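Local structure of D-glycerate 2-kinase (Thermotoga maritima, 2B8N) at residues E96-A100 and T112-V116; D127-L133 and K193-L199; P217-S222 and I244-K250. The protein catalyses the magnesium-dependent transfer of phosphate from ATP to D-glycerate, forming 2-phosphoglycerate in the breakdown of serine. All blocks are in the same frame, centred on the assembly; numbering follows the deposited sequence.

Interaction 1. Residues E96-A100 and T112-V116; sequences EIYEA and TTRRV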
loop_
_atom_site.group_PDB
_atom_site.type_symbol
_atom_site.label_atom_id
_atom_site.label_comp_id
_atom_site.label_asym_id
_atom_site.label_seq_id
_atom_site.Cartn_x
_atom_site.Cartn_y
_atom_site.Cartn_z
ATOM N N GLU A 96 -24.618 1.602 2.269
ATOM C CA GLU A 96 -24.597 2.614 1.234
ATOM C C GLU A 96 -23.262 2.476 0.487
ATOM O O GLU A 96 -22.198 2.558 1.084
ATOM C CB GLU A 96 -24.776 4.005 1.870
ATOM C CG GLU A 96 -26.099 4.166 2.636
ATOM C CD GLU A 96 -26.172 5.448 3.456
ATOM O OE1 GLU A 96 -25.623 6.482 3.025
ATOM O OE2 GLU A 96 -26.790 5.417 4.538
ATOM N N ILE A 97 -23.334 2.236 -0.819
ATOM C CA ILE A 97 -22.139 2.029 -1.623
ATOM C C ILE A 97 -21.855 3.271 -2.503
ATOM O O ILE A 97 -22.661 3.638 -3.363
ATOM C CB ILE A 97 -22.246 0.719 -2.480
ATOM C CG1 ILE A 97 -22.697 -0.475 -1.623
ATOM C CG2 ILE A 97 -20.913 0.411 -3.163
ATOM C CD1 ILE A 97 -21.784 -0.784 -0.382
ATOM N N TYR A 98 -20.702 3.896 -2.262
ATOM C CA TYR A 98 -20.280 5.088 -2.967
ATOM C C TYR A 98 -18.867 4.994 -3.612
ATOM O O TYR A 98 -18.001 4.224 -3.181
ATOM C CB TYR A 98 -20.305 6.250 -1.984
ATOM C CG TYR A 98 -21.652 6.499 -1.323
ATOM C CD1 TYR A 98 -22.811 6.634 -2.082
ATOM C CD2 TYR A 98 -21.750 6.660 0.058
ATOM C CE1 TYR A 98 -24.045 6.897 -1.482
ATOM C CE2 TYR A 98 -22.985 6.911 0.681
ATOM C CZ TYR A 98 -24.135 7.036 -0.095
ATOM O OH TYR A 98 -25.357 7.297 0.508
ATOM N N GLU A 99 -18.658 5.791 -4.649
ATOM C CA GLU A 99 -17.356 5.911 -5.281
ATOM C C GLU A 99 -17.026 7.387 -5.461
ATOM O O GLU A 99 -17.926 8.214 -5.567
ATOM C CB GLU A 99 -17.333 5.167 -6.628
ATOM C CG GLU A 99 -17.884 3.736 -6.553
ATOM C CD GLU A 99 -17.659 2.927 -7.819
ATOM O OE1 GLU A 99 -17.432 3.550 -8.861
ATOM O OE2 GLU A 99 -17.703 1.675 -7.788
ATOM N N ALA A 100 -15.733 7.708 -5.486
ATOM C CA ALA A 100 -15.279 9.103 -5.516
ATOM C C ALA A 100 -13.883 9.250 -6.103
ATOM O O ALA A 100 -13.238 8.252 -6.481
ATOM C CB ALA A 100 -15.320 9.693 -4.126
ATOM N N THR A 112 -19.704 12.375 -0.253
ATOM C CA THR A 112 -19.711 11.114 0.476
ATOM C C THR A 112 -19.131 11.251 1.879
ATOM O O THR A 112 -19.619 10.621 2.815
ATOM C CB THR A 112 -19.015 9.991 -0.283
ATOM O OG1 THR A 112 -17.658 10.362 -0.570
ATOM C CG2 THR A 112 -19.794 9.688 -1.569
ATOM N N THR A 113 -18.089 12.064 2.017
ATOM C CA THR A 113 -17.485 12.349 3.315
ATOM C C THR A 113 -18.479 13.075 4.224
ATOM O O THR A 113 -18.617 12.744 5.393
ATOM C CB THR A 113 -16.206 13.215 3.156
ATOM O OG1 THR A 113 -15.217 12.485 2.418
ATOM C CG2 THR A 113 -15.619 13.591 4.523
ATOM N N ARG A 114 -19.158 14.069 3.679
ATOM C CA ARG A 114 -20.196 14.750 4.415
ATOM C C ARG A 114 -21.234 13.742 4.938
ATOM O O ARG A 114 -21.683 13.847 6.080
ATOM C CB ARG A 114 -20.809 15.846 3.542
ATOM C CG ARG A 114 -22.056 16.488 4.065
ATOM C CD ARG A 114 -22.412 17.659 3.151
ATOM N NE ARG A 114 -21.465 18.761 3.361
ATOM C CZ ARG A 114 -20.933 19.545 2.417
ATOM N NH1 ARG A 114 -21.223 19.376 1.126
ATOM N NH2 ARG A 114 -20.087 20.515 2.783
ATOM N N ARG A 115 -21.584 12.754 4.121
ATOM C CA ARG A 115 -22.556 11.716 4.527
ATOM C C ARG A 115 -22.003 10.827 5.642
ATOM O O ARG A 115 -22.727 10.481 6.572
ATOM C CB ARG A 115 -22.979 10.848 3.324
ATOM C CG ARG A 115 -23.847 9.641 3.644
ATOM C CD ARG A 115 -25.043 10.022 4.480
ATOM N NE ARG A 115 -26.085 8.992 4.483
ATOM C CZ ARG A 115 -27.204 9.078 5.196
ATOM N NH1 ARG A 115 -27.432 10.146 5.939
ATOM N NH2 ARG A 115 -28.114 8.113 5.142
ATOM N N VAL A 116 -20.724 10.459 5.552
ATOM C CA VAL A 116 -20.084 9.682 6.617
ATOM C C VAL A 116 -20.172 10.404 7.979
ATOM O O VAL A 116 -20.349 9.754 9.023
ATOM C CB VAL A 116 -18.586 9.376 6.317
ATOM C CG1 VAL A 116 -17.936 8.703 7.512
ATOM C CG2 VAL A 116 -18.433 8.506 5.076
#
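R115 swings its CG anti to the backbone N (chi1 173°) and then turns about CB-CG (chi2 52°), which carries the guanidinium outward from the helix to the carboxylate of E96. The glutamate reaches out to meet it, its chain extended beyond CG. The two side chains cross at about a right angle. Strand 96-100 is an outermost strand of a parallel sheet, and helix 107-120, packed against it, is the connecting helix of a beta-alpha-beta crossover that continues into strand 128-133.

The charged pair is a side-on salt bridge in which two nitrogens take one carboxylate oxygen each. NE of R115 lies 2.9 Å from OE1 of E96, in an almost straight bond that uses the syn lone pair and stays in the guanidinium plane. The second bond, from R115 NH2 to E96 OE2 at 3.1 Å, is more bent, as the two flat groups are turned 31° against each other. On its anti side OE1 also accepts from the hydroxyl of Y98, at 2.7 Å, so two donors help to fix the rotation of the carboxylate.

Deeper in, the contact is apolar. CG2 of T112 sits 3.5 Å from CB of Y98 as the two side chains run antiparallel alongside one another, and the threonine side chain also touches V82 of strand 76-84. The threonine hydroxyl is spent on its own helix, donated to backbone oxygen of N108. Further along the tyrosine ring, CE2 of Y98 comes within 4.1 Å of R115 CG.

Interaction 2. Residues D127-L133 and K193-L199; sequences DTVLFLL and KVVALVL
The ring of F131 meets CB of A196 obliquely, its CD2 lying 4.2 Å from that methyl, while the ring of F185 comes against it with the planes at about 50°. P214 and V55 also touch the F131 side chain. A chi1 of -168° sets the ring opposite the backbone N, away from strand 193-199, leaving CB of F131 to make the closer approach, 4.0 Å from A196 CB. V129, L133, V194 and V198 project from this same side of the sheet.

Between the two strands the peptide groups form a regular parallel ladder of seven hydrogen bonds, V129, F131, L133, K193, V195 and L197 each using both N-H and C=O and D127 O and L199 N closing the ends. The bond from V195 N to V129 O, 2.9 Å long, runs nearly straight on from the carbonyl, whereas F131 N reaches V195 O from above the carbonyl plane. These are neighbouring strands, inside the six-stranded parallel sheet, whose 3-2-1-4-5-6 order is that of Rossmann-like sheets.

On the other side, L132 and L197 stand together with ends directed alike, L132 CD2 lying 4.0 Å from L197 CB. Helix 61-72 covers L130 and L132 through M64, A68 and L72. Nearer the start of the strands, CG2 of T128 touches CG2 of V195 at 3.7 Å, and the carboxylate of D127 turns aside to a salt bridge with R51.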
loop_
_atom_site.group_PDB
_atom_site.type_symbol
_atom_site.label_atom_id
_atom_site.label_comp_id
_atom_site.label_asym_id
_atom_site.label_seq_id
_atom_site.Cartn_x
_atom_site.Cartn_y
_atom_site.Cartn_z
ATOM N N ASP A 127 -21.601 2.996 21.548
ATOM C CA ASP A 127 -21.508 2.670 20.135
ATOM C C ASP A 127 -20.086 2.513 19.701
ATOM O O ASP A 127 -19.184 2.978 20.387
ATOM C CB ASP A 127 -22.192 3.753 19.331
ATOM C CG ASP A 127 -23.673 3.774 19.576
ATOM O OD1 ASP A 127 -24.281 2.685 19.545
ATOM O OD2 ASP A 127 -24.230 4.863 19.799
ATOM N N THR A 128 -19.884 1.823 18.584
ATOM C CA THR A 128 -18.551 1.597 18.035
ATOM C C THR A 128 -18.565 1.801 16.508
ATOM O O THR A 128 -19.441 1.272 15.807
ATOM C CB THR A 128 -18.055 0.161 18.397
ATOM O OG1 THR A 128 -17.894 0.046 19.819
ATOM C CG2 THR A 128 -16.724 -0.176 17.731
ATOM N N VAL A 129 -17.616 2.606 16.009
ATOM C CA VAL A 129 -17.388 2.734 14.576
ATOM C C VAL A 129 -16.289 1.741 14.176
ATOM O O VAL A 129 -15.185 1.721 14.771
ATOM C CB VAL A 129 -17.048 4.174 14.146
ATOM C CG1 VAL A 129 -16.677 4.198 12.704
ATOM C CG2 VAL A 129 -18.258 5.087 14.374
ATOM N N LEU A 130 -16.632 0.884 13.214
ATOM C CA LEU A 130 -15.698 -0.066 12.641
ATOM C C LEU A 130 -15.109 0.565 11.382
ATOM O O LEU A 130 -15.763 0.603 10.336
ATOM C CB LEU A 130 -16.431 -1.385 12.332
ATOM C CG LEU A 130 -15.621 -2.388 11.501
ATOM C CD1 LEU A 130 -14.273 -2.705 12.199
ATOM C CD2 LEU A 130 -16.442 -3.667 11.179
ATOM N N PHE A 131 -13.887 1.085 11.509
ATOM C CA PHE A 131 -13.260 1.873 10.455
ATOM C C PHE A 131 -12.342 1.001 9.619
ATOM O O PHE A 131 -11.242 0.671 10.038
ATOM C CB PHE A 131 -12.516 3.045 11.087
ATOM C CG PHE A 131 -12.070 4.102 10.103
ATOM C CD1 PHE A 131 -12.868 4.476 9.028
ATOM C CD2 PHE A 131 -10.857 4.743 10.279
ATOM C CE1 PHE A 131 -12.447 5.460 8.129
ATOM C CE2 PHE A 131 -10.431 5.730 9.393
ATOM C CZ PHE A 131 -11.225 6.084 8.315
ATOM N N LEU A 132 -12.818 0.617 8.438
ATOM C CA LEU A 132 -12.085 -0.302 7.536
ATOM C C LEU A 132 -11.322 0.516 6.502
ATOM O O LEU A 132 -11.932 1.134 5.592
ATOM C CB LEU A 132 -13.064 -1.266 6.840
ATOM C CG LEU A 132 -13.934 -2.116 7.766
ATOM C CD1 LEU A 132 -15.070 -2.781 7.006
ATOM C CD2 LEU A 132 -13.110 -3.144 8.497
ATOM N N LEU A 133 -10.001 0.551 6.650
ATOM C CA LEU A 133 -9.196 1.491 5.877
ATOM C C LEU A 133 -8.158 0.804 4.998
ATOM O O LEU A 133 -7.448 -0.098 5.446
ATOM C CB LEU A 133 -8.534 2.487 6.833
ATOM C CG LEU A 133 -7.804 3.715 6.280
ATOM C CD1 LEU A 133 -8.683 4.629 5.432
ATOM C CD2 LEU A 133 -7.205 4.483 7.449
ATOM N N LYS A 193 -16.649 4.927 20.271
ATOM C CA LYS A 193 -15.308 4.322 20.092
ATOM C C LYS A 193 -14.976 4.128 18.613
ATOM O O LYS A 193 -15.852 3.863 17.804
ATOM C CB LYS A 193 -15.223 2.946 20.793
ATOM C CG LYS A 193 -13.784 2.556 21.158
ATOM C CD LYS A 193 -13.515 1.046 21.421
ATOM C CE LYS A 193 -11.987 0.734 21.051
ATOM N NZ LYS A 193 -11.408 -0.680 21.245
ATOM N N VAL A 194 -13.708 4.277 18.261
ATOM C CA VAL A 194 -13.243 3.920 16.918
ATOM C C VAL A 194 -12.370 2.686 17.007
ATOM O O VAL A 194 -11.355 2.690 17.728
ATOM C CB VAL A 194 -12.435 5.049 16.258
ATOM C CG1 VAL A 194 -11.767 4.548 14.970
ATOM C CG2 VAL A 194 -13.331 6.282 15.965
ATOM N N VAL A 195 -12.770 1.626 16.302
ATOM C CA VAL A 195 -11.902 0.441 16.120
ATOM C C VAL A 195 -11.535 0.317 14.642
ATOM O O VAL A 195 -12.369 -0.072 13.817
ATOM C CB VAL A 195 -12.528 -0.911 16.590
ATOM C CG1 VAL A 195 -11.470 -1.999 16.596
ATOM C CG2 VAL A 195 -13.117 -0.818 17.974
ATOM N N ALA A 196 -10.284 0.629 14.318
ATOM C CA ALA A 196 -9.848 0.653 12.929
ATOM C C ALA A 196 -9.091 -0.608 12.526
ATOM O O ALA A 196 -8.202 -1.101 13.255
ATOM C CB ALA A 196 -8.982 1.875 12.670
ATOM N N LEU A 197 -9.466 -1.134 11.365
ATOM C CA LEU A 197 -8.688 -2.163 10.698
ATOM C C LEU A 197 -8.055 -1.537 9.447
ATOM O O LEU A 197 -8.757 -1.029 8.534
ATOM C CB LEU A 197 -9.553 -3.352 10.314
ATOM C CG LEU A 197 -10.319 -4.096 11.421
ATOM C CD1 LEU A 197 -10.710 -5.475 10.896
ATOM C CD2 LEU A 197 -9.570 -4.219 12.756
ATOM N N VAL A 198 -6.725 -1.597 9.412
ATOM C CA VAL A 198 -5.948 -0.929 8.404
ATOM C C VAL A 198 -5.203 -1.933 7.534
ATOM O O VAL A 198 -4.539 -2.866 8.010
ATOM C CB VAL A 198 -4.952 0.031 9.055
ATOM C CG1 VAL A 198 -4.153 0.772 7.991
ATOM C CG2 VAL A 198 -5.679 1.008 9.939
ATOM N N LEU A 199 -5.309 -1.716 6.234
ATOM C CA LEU A 199 -4.593 -2.507 5.248
ATOM C C LEU A 199 -3.582 -1.554 4.633
ATOM O O LEU A 199 -3.942 -0.747 3.792
ATOM C CB LEU A 199 -5.607 -3.027 4.225
ATOM C CG LEU A 199 -5.201 -4.077 3.211
ATOM C CD1 LEU A 199 -4.009 -4.882 3.663
ATOM C CD2 LEU A 199 -6.392 -4.985 2.988
#

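Interaction 3. Residues P217-S222 and I244-K250; sequences PDSSTS and ILQETPK
K250 and E247 supply the charged part of this contact with residues 217-222. Although K250 leaves its backbone in the other direction, bends at chi2 and chi4 return its ammonium group to the facing loop, where NZ donates to D218 O at 2.8 Å and to S220 O at 2.6 Å. The same nitrogen also bonds T248 O and forms a salt bridge with E247 OE2, 2.8 Å away. That oxygen is shared with the backbone N of T248, which approaches from the opposite face of the carboxylate, and with H176.

Hydroxyl bonds come next. T248 OG1 donates to D218 OD2, and S222 OG donates to I244 O. The other oxygen of D218, OD1, takes both N and OG of S220, the first an Asx turn and the second through its syn lone pair; K175 adds a salt bridge. With D218 cut back to an alanine, T248 OG1 and K175 would probably lose their acceptors, and S220, whose N and OG both bond OD1, would be set free to turn.

Backbone groups complete the set. D218 N bonds P249 O at 3.0 Å, while S222 N gives its hydrogen to the syn lone pair of E247 OE1 at 2.8 Å. Since T221 is the N-cap of helix 222-231, the glutamate satisfies an N-H of the first turn from across the contact.

One lysine nitrogen thus gathers backbone oxygens from both loops, and its charge is probably balanced chiefly by E247, whose ionised form would also be stabilised by the positive end of the helix dipole.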
loop_
_atom_site.group_PDB
_atom_site.type_symbol
_atom_site.label_atom_id
_atom_site.label_comp_id
_atom_site.label_asym_id
_atom_site.label_seq_id
_atom_site.Cartn_x
_atom_site.Cartn_y
_atom_site.Cartn_z
ATOM N N PRO A 217 -3.728 11.108 16.444
ATOM C CA PRO A 217 -3.511 12.482 16.880
ATOM C C PRO A 217 -2.493 13.225 15.999
ATOM O O PRO A 217 -1.576 12.609 15.427
ATOM C CB PRO A 217 -2.994 12.322 18.329
ATOM C CG PRO A 217 -2.360 11.028 18.344
ATOM C CD PRO A 217 -3.216 10.158 17.444
ATOM N N ASP A 218 -2.685 14.538 15.893
ATOM C CA ASP A 218 -1.838 15.398 15.066
ATOM C C ASP A 218 -0.914 16.189 15.964
ATOM O O ASP A 218 -1.360 17.131 16.638
ATOM C CB ASP A 218 -2.708 16.344 14.222
ATOM C CG ASP A 218 -1.897 17.334 13.398
ATOM O OD1 ASP A 218 -0.668 17.172 13.251
ATOM O OD2 ASP A 218 -2.506 18.292 12.875
ATOM N N SER A 219 0.363 15.810 15.982
ATOM C CA SER A 219 1.338 16.502 16.844
ATOM C C SER A 219 1.710 17.898 16.312
ATOM O O SER A 219 2.128 18.775 17.081
ATOM C CB SER A 219 2.582 15.644 17.068
ATOM O OG SER A 219 3.358 15.551 15.890
ATOM N N SER A 220 1.540 18.121 15.010
ATOM C CA SER A 220 1.832 19.440 14.432
ATOM C C SER A 220 0.798 20.490 14.824
ATOM O O SER A 220 -0.350 20.183 15.115
ATOM C CB SER A 220 1.946 19.384 12.918
ATOM O OG SER A 220 0.679 19.300 12.297
ATOM N N THR A 221 1.221 21.742 14.773
ATOM C CA THR A 221 0.429 22.868 15.238
ATOM C C THR A 221 -0.004 23.749 14.063
ATOM O O THR A 221 0.492 23.603 12.938
ATOM C CB THR A 221 1.229 23.721 16.281
ATOM O OG1 THR A 221 2.266 24.458 15.637
ATOM C CG2 THR A 221 1.869 22.831 17.314
ATOM N N SER A 222 -0.939 24.656 14.337
ATOM C CA SER A 222 -1.320 25.711 13.385
ATOM C C SER A 222 -0.089 26.519 12.976
ATOM O O SER A 222 0.105 26.811 11.808
ATOM C CB SER A 222 -2.358 26.660 13.995
ATOM O OG SER A 222 -3.571 25.986 14.298
ATOM N N ILE A 244 -6.736 27.385 9.288
ATOM C CA ILE A 244 -5.541 26.738 9.852
ATOM C C ILE A 244 -5.387 26.992 11.359
ATOM O O ILE A 244 -4.946 26.103 12.098
ATOM C CB ILE A 244 -4.281 27.158 9.041
ATOM C CG1 ILE A 244 -4.278 26.416 7.707
ATOM C CG2 ILE A 244 -2.990 26.862 9.774
ATOM C CD1 ILE A 244 -3.299 26.953 6.653
ATOM N N LEU A 245 -5.808 28.176 11.805
ATOM C CA LEU A 245 -5.787 28.565 13.231
ATOM C C LEU A 245 -6.590 27.683 14.183
ATOM O O LEU A 245 -6.454 27.810 15.414
ATOM C CB LEU A 245 -6.331 29.979 13.391
ATOM C CG LEU A 245 -5.482 31.182 12.976
ATOM C CD1 LEU A 245 -6.318 32.405 13.210
ATOM C CD2 LEU A 245 -4.195 31.255 13.748
ATOM N N GLN A 246 -7.467 26.850 13.622
ATOM C CA GLN A 246 -8.202 25.858 14.394
ATOM C C GLN A 246 -7.254 24.687 14.591
ATOM O O GLN A 246 -6.850 24.025 13.615
ATOM C CB GLN A 246 -9.492 25.453 13.663
ATOM C CG GLN A 246 -10.318 26.672 13.198
ATOM C CD GLN A 246 -11.726 26.331 12.743
ATOM O OE1 GLN A 246 -12.181 26.788 11.681
ATOM N NE2 GLN A 246 -12.428 25.534 13.544
ATOM N N GLU A 247 -6.870 24.459 15.844
ATOM C CA GLU A 247 -5.873 23.464 16.138
ATOM C C GLU A 247 -6.492 22.086 16.067
ATOM O O GLU A 247 -7.683 21.921 16.388
ATOM C CB GLU A 247 -5.245 23.706 17.509
ATOM C CG GLU A 247 -4.002 22.877 17.750
ATOM C CD GLU A 247 -2.984 23.039 16.649
ATOM O OE1 GLU A 247 -2.272 24.061 16.676
ATOM O OE2 GLU A 247 -2.921 22.161 15.760
ATOM N N THR A 248 -5.675 21.117 15.644
ATOM C CA THR A 248 -6.091 19.728 15.467
ATOM C C THR A 248 -5.889 18.993 16.770
ATOM O O THR A 248 -5.072 19.436 17.588
ATOM C CB THR A 248 -5.242 19.047 14.402
ATOM O OG1 THR A 248 -3.869 19.206 14.742
ATOM C CG2 THR A 248 -5.501 19.683 13.040
ATOM N N PRO A 249 -6.649 17.897 16.993
ATOM C CA PRO A 249 -6.566 17.107 18.228
ATOM C C PRO A 249 -5.168 16.596 18.533
ATOM O O PRO A 249 -4.596 15.878 17.710
ATOM C CB PRO A 249 -7.510 15.932 17.970
ATOM C CG PRO A 249 -7.865 15.977 16.541
ATOM C CD PRO A 249 -7.691 17.382 16.091
ATOM N N LYS A 250 -4.638 16.970 19.707
ATOM C CA LYS A 250 -3.273 16.612 20.129
ATOM C C LYS A 250 -3.219 15.235 20.808
ATOM O O LYS A 250 -2.160 14.632 20.902
ATOM C CB LYS A 250 -2.686 17.725 21.019
ATOM C CG LYS A 250 -2.469 19.086 20.274
ATOM C CD LYS A 250 -1.270 19.033 19.268
ATOM C CE LYS A 250 -1.353 20.110 18.166
ATOM N NZ LYS A 250 -2.180 19.742 16.966
#

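Interactions 1, 2 and 3 follow one another in series along the chain. The first two belong to the same parallel sheet, their centres about 16 Å apart: interaction 1 packs helix 107-120 on the outermost strand 96-100, and that helix leads into strand 128-133, which interaction 2 pairs with strand 193-199. Interaction 3 lies about 22 Å from interaction 2 and about 25 Å from interaction 1, centre to centre. It ties together the two ends of the helical excursion, helices 222-231 and 238-244, by which the chain passes from strand 193-199 to its neighbour 255-261. The three thus sample the edge, the interior and a connection of one alpha/beta sheet.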